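Local coordinates for scaffolding protein (Clostridium cellulolyticum, PDB 1G43) that probably binds crystalline cellulose through its family IIIa cellulose-binding domain, anchoring the cellulosome scaffold to its substrate, at residues N20-S34 against L106-R120. Residues are numbered along the deposited sequence; the frame is centred on the assembly and turned at random.
Sequences NSIYARFKVTNTSGS and LPAGGSIEIQTRFAR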
# COMPACT_ATOMS: atom_id res chain seq x y z
N ASN A 20 -3.52 -4.21 17.19
CA ASN A 20 -4.86 -4.40 16.67
C ASN A 20 -5.10 -3.53 15.42
O ASN A 20 -6.20 -3.44 14.94
CB ASN A 20 -5.90 -4.09 17.71
CG ASN A 20 -5.73 -2.72 18.31
OD1 ASN A 20 -5.15 -1.81 17.70
ND2 ASN A 20 -6.28 -2.55 19.51
N SER A 21 -4.05 -2.89 14.92
CA SER A 21 -4.11 -2.07 13.70
C SER A 21 -2.88 -2.37 12.88
O SER A 21 -1.79 -2.53 13.42
CB SER A 21 -4.07 -0.58 13.99
OG SER A 21 -5.29 -0.08 14.44
N ILE A 22 -3.05 -2.45 11.58
CA ILE A 22 -1.91 -2.65 10.72
C ILE A 22 -1.84 -1.35 9.94
O ILE A 22 -2.84 -0.91 9.36
CB ILE A 22 -2.11 -3.90 9.82
CG1 ILE A 22 -2.31 -5.11 10.75
CG2 ILE A 22 -0.94 -4.06 8.84
CD1 ILE A 22 -2.05 -6.51 10.17
N TYR A 23 -0.69 -0.68 9.97
CA TYR A 23 -0.55 0.56 9.24
C TYR A 23 0.25 0.25 8.00
O TYR A 23 1.08 -0.64 8.05
CB TYR A 23 0.20 1.62 10.06
CG TYR A 23 -0.52 2.03 11.33
CD1 TYR A 23 -0.54 1.19 12.44
CD2 TYR A 23 -1.24 3.21 11.38
CE1 TYR A 23 -1.26 1.52 13.56
CE2 TYR A 23 -1.96 3.55 12.49
CZ TYR A 23 -1.97 2.70 13.57
OH TYR A 23 -2.70 3.03 14.69
N ALA A 24 -0.01 0.98 6.91
CA ALA A 24 0.70 0.81 5.65
C ALA A 24 0.70 2.18 4.97
O ALA A 24 -0.34 2.65 4.49
CB ALA A 24 -0.00 -0.20 4.79
N ARG A 25 1.86 2.83 4.92
CA ARG A 25 1.94 4.15 4.30
C ARG A 25 2.94 4.12 3.17
O ARG A 25 4.04 3.63 3.33
CB ARG A 25 2.33 5.18 5.34
CG ARG A 25 1.31 5.20 6.49
CD ARG A 25 1.91 5.79 7.71
NE ARG A 25 0.94 5.91 8.79
CZ ARG A 25 1.26 6.34 10.01
NH1 ARG A 25 2.50 6.68 10.29
NH2 ARG A 25 0.32 6.41 10.94
N PHE A 26 2.56 4.68 2.03
CA PHE A 26 3.43 4.68 0.87
C PHE A 26 3.68 6.05 0.28
O PHE A 26 2.79 6.89 0.25
CB PHE A 26 2.84 3.83 -0.25
CG PHE A 26 2.27 2.52 0.18
CD1 PHE A 26 0.99 2.44 0.71
CD2 PHE A 26 3.02 1.36 0.05
CE1 PHE A 26 0.45 1.20 1.09
CE2 PHE A 26 2.49 0.12 0.43
CZ PHE A 26 1.21 0.04 0.95
N LYS A 27 4.90 6.26 -0.18
CA LYS A 27 5.23 7.50 -0.87
C LYS A 27 5.64 6.97 -2.24
O LYS A 27 6.69 6.36 -2.38
CB LYS A 27 6.36 8.27 -0.20
CG LYS A 27 6.26 9.78 -0.47
CD LYS A 27 7.50 10.56 -0.05
CE LYS A 27 7.40 11.00 1.42
NZ LYS A 27 6.14 11.81 1.69
N VAL A 28 4.77 7.13 -3.23
CA VAL A 28 5.00 6.63 -4.57
C VAL A 28 5.49 7.75 -5.49
O VAL A 28 4.88 8.83 -5.57
CB VAL A 28 3.69 6.02 -5.15
CG1 VAL A 28 3.89 5.63 -6.60
CG2 VAL A 28 3.27 4.79 -4.34
N THR A 29 6.62 7.50 -6.15
CA THR A 29 7.21 8.48 -7.06
C THR A 29 7.19 8.02 -8.51
O THR A 29 7.64 6.92 -8.84
CB THR A 29 8.63 8.79 -6.69
OG1 THR A 29 8.65 9.40 -5.40
CG2 THR A 29 9.24 9.75 -7.71
N ASN A 30 6.65 8.89 -9.36
CA ASN A 30 6.55 8.63 -10.79
C ASN A 30 7.94 8.85 -11.37
O ASN A 30 8.40 9.98 -11.49
CB ASN A 30 5.54 9.61 -11.42
CG ASN A 30 5.27 9.33 -12.91
OD1 ASN A 30 6.01 8.60 -13.59
ND2 ASN A 30 4.21 9.94 -13.42
N THR A 31 8.63 7.77 -11.69
CA THR A 31 9.96 7.88 -12.26
C THR A 31 9.95 7.43 -13.71
O THR A 31 11.01 7.19 -14.31
CB THR A 31 10.95 7.03 -11.51
OG1 THR A 31 10.56 5.65 -11.60
CG2 THR A 31 11.01 7.47 -10.06
N SER A 32 8.76 7.25 -14.27
CA SER A 32 8.68 6.87 -15.68
C SER A 32 8.80 8.27 -16.27
O SER A 32 8.80 9.26 -15.52
CB SER A 32 7.32 6.27 -16.04
OG SER A 32 6.35 7.29 -16.18
N GLY A 33 8.90 8.40 -17.57
CA GLY A 33 9.01 9.74 -18.07
C GLY A 33 7.71 10.28 -18.64
O GLY A 33 7.68 10.75 -19.79
N SER A 34 6.61 10.18 -17.88
CA SER A 34 5.31 10.70 -18.34
C SER A 34 4.23 10.45 -17.28
O SER A 34 4.31 9.48 -16.52
CB SER A 34 4.90 10.07 -19.67
OG SER A 34 4.67 8.68 -19.53
N LEU A 106 -0.72 11.50 -11.97
CA LEU A 106 0.49 11.85 -11.24
C LEU A 106 1.49 12.30 -12.29
O LEU A 106 1.86 11.56 -13.19
CB LEU A 106 1.01 10.65 -10.47
CG LEU A 106 2.25 10.88 -9.59
CD1 LEU A 106 1.92 11.84 -8.41
CD2 LEU A 106 2.71 9.53 -9.07
N PRO A 107 1.94 13.55 -12.20
CA PRO A 107 2.90 14.05 -13.19
C PRO A 107 4.29 13.40 -13.09
O PRO A 107 4.75 13.03 -12.01
CB PRO A 107 2.97 15.55 -12.88
CG PRO A 107 1.70 15.82 -12.02
CD PRO A 107 1.62 14.57 -11.20
N ALA A 108 4.95 13.29 -14.25
CA ALA A 108 6.29 12.73 -14.33
C ALA A 108 7.14 13.36 -13.22
O ALA A 108 7.15 14.58 -13.04
CB ALA A 108 6.90 13.06 -15.73
N GLY A 109 7.84 12.52 -12.46
CA GLY A 109 8.64 13.01 -11.36
C GLY A 109 7.81 13.43 -10.14
O GLY A 109 8.37 13.91 -9.16
N GLY A 110 6.48 13.28 -10.20
CA GLY A 110 5.65 13.64 -9.06
C GLY A 110 5.57 12.54 -7.98
O GLY A 110 5.96 11.39 -8.20
N SER A 111 5.05 12.90 -6.80
CA SER A 111 4.90 11.97 -5.67
C SER A 111 3.50 11.96 -5.06
O SER A 111 2.90 13.01 -4.90
CB SER A 111 5.85 12.32 -4.53
OG SER A 111 7.16 11.95 -4.84
N ILE A 112 3.00 10.79 -4.72
CA ILE A 112 1.73 10.72 -4.04
C ILE A 112 1.96 9.99 -2.71
O ILE A 112 2.62 8.95 -2.66
CB ILE A 112 0.66 9.97 -4.88
CG1 ILE A 112 -0.69 9.99 -4.13
CG2 ILE A 112 1.15 8.56 -5.23
CD1 ILE A 112 -1.81 9.26 -4.87
N GLU A 113 1.45 10.56 -1.62
CA GLU A 113 1.57 9.95 -0.31
C GLU A 113 0.22 9.34 0.04
O GLU A 113 -0.81 9.98 -0.09
CB GLU A 113 1.98 10.98 0.74
CG GLU A 113 2.13 10.35 2.12
CD GLU A 113 2.63 11.32 3.17
OE1 GLU A 113 2.74 12.54 2.88
OE2 GLU A 113 2.92 10.87 4.30
N ILE A 114 0.24 8.08 0.46
CA ILE A 114 -0.97 7.35 0.77
C ILE A 114 -0.86 6.67 2.13
O ILE A 114 -0.13 5.69 2.27
CB ILE A 114 -1.20 6.29 -0.31
CG1 ILE A 114 -1.16 6.96 -1.69
CG2 ILE A 114 -2.53 5.60 -0.10
CD1 ILE A 114 -1.45 6.02 -2.82
N GLN A 115 -1.60 7.16 3.12
CA GLN A 115 -1.54 6.60 4.47
C GLN A 115 -2.78 5.84 4.76
O GLN A 115 -3.87 6.39 4.74
CB GLN A 115 -1.29 7.69 5.51
CG GLN A 115 0.02 8.44 5.24
CD GLN A 115 0.43 9.38 6.37
OE1 GLN A 115 -0.24 10.36 6.65
NE2 GLN A 115 1.54 9.07 7.01
N THR A 116 -2.59 4.56 5.05
CA THR A 116 -3.68 3.65 5.28
C THR A 116 -3.49 2.78 6.51
O THR A 116 -2.38 2.61 7.04
CB THR A 116 -3.85 2.67 4.09
OG1 THR A 116 -2.86 1.63 4.20
CG2 THR A 116 -3.65 3.38 2.74
N ARG A 117 -4.61 2.22 6.96
CA ARG A 117 -4.59 1.31 8.08
C ARG A 117 -5.82 0.43 8.01
O ARG A 117 -6.79 0.75 7.31
CB ARG A 117 -4.54 2.09 9.41
CG ARG A 117 -5.89 2.60 9.96
CD ARG A 117 -5.68 3.59 11.12
NE ARG A 117 -6.63 4.69 10.99
CZ ARG A 117 -7.72 4.83 11.71
NH1 ARG A 117 -8.01 3.94 12.66
NH2 ARG A 117 -8.54 5.83 11.47
N PHE A 118 -5.76 -0.70 8.68
CA PHE A 118 -6.90 -1.58 8.75
C PHE A 118 -6.88 -2.37 10.06
O PHE A 118 -5.83 -2.56 10.67
CB PHE A 118 -7.01 -2.50 7.52
CG PHE A 118 -5.90 -3.48 7.37
CD1 PHE A 118 -4.73 -3.13 6.71
CD2 PHE A 118 -6.05 -4.78 7.81
CE1 PHE A 118 -3.72 -4.07 6.48
CE2 PHE A 118 -5.05 -5.73 7.60
CZ PHE A 118 -3.88 -5.37 6.93
N ALA A 119 -8.05 -2.80 10.50
CA ALA A 119 -8.17 -3.52 11.76
C ALA A 119 -9.37 -4.44 11.72
O ALA A 119 -10.20 -4.37 10.80
CB ALA A 119 -8.32 -2.50 12.89
N ARG A 120 -9.46 -5.34 12.69
CA ARG A 120 -10.61 -6.22 12.72
C ARG A 120 -11.74 -5.44 13.36
O ARG A 120 -11.52 -4.52 14.15
CB ARG A 120 -10.33 -7.48 13.54
CG ARG A 120 -9.27 -8.39 12.98
CD ARG A 120 -8.82 -9.33 14.05
NE ARG A 120 -7.74 -10.19 13.59
CZ ARG A 120 -6.99 -10.93 14.39
NH1 ARG A 120 -7.21 -10.92 15.69
NH2 ARG A 120 -6.02 -11.70 13.89
O HOH W 1 -7.98 -5.39 14.98
O HOH W 2 -1.93 5.59 8.20
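Ile22 lies over one face of the Phe118 ring, its CB 3.9 Å from the ring centroid in a CH-pi contact, while its CG2 reaches Phe118 CE1. The ring gets there because Phe118 CG stands between the backbone N and the carbonyl carbon (chi1 65°), which brings its end back toward strand 22-30. On the same buried face follow Ala24 with Thr116, Phe26 with Ile114, and Val28 with Ile112, all hydrogen-bonded antiparallel pairs. Thr116 is the polar exception: its OG1 donates to Ala24 O at 2.7 Å, in the carbonyl plane on a lone pair, so this oxygen, also bonded by Thr116 N, satisfies a buried hydroxyl. The other face is partly exposed, which suits polar groups. Arg25 lays CD on Gln115 NE2 (3.4 Å), the guanidinium and amide planes 54° apart, and Lys27 forms a long salt bridge with Glu113, whose other oxygen bonds Tyr140. Thr29 OG1 and Ser111 OG share a 3.0 Å hydrogen bond. At the end of strand 22-30, Asn30 ND2 bridges Leu106 O (2.9 Å) of strand 105-106 and Ser34 O, while OD1 accepts from Ser32 N, in an Asx turn, and from Ser32 OG. Phe26 and Ile114 both pack on Leu43 of the facing sheet: residues alternate between a buried, mostly apolar face and a more polar outer one, typical of a beta-sandwich, here the CBM3 fold.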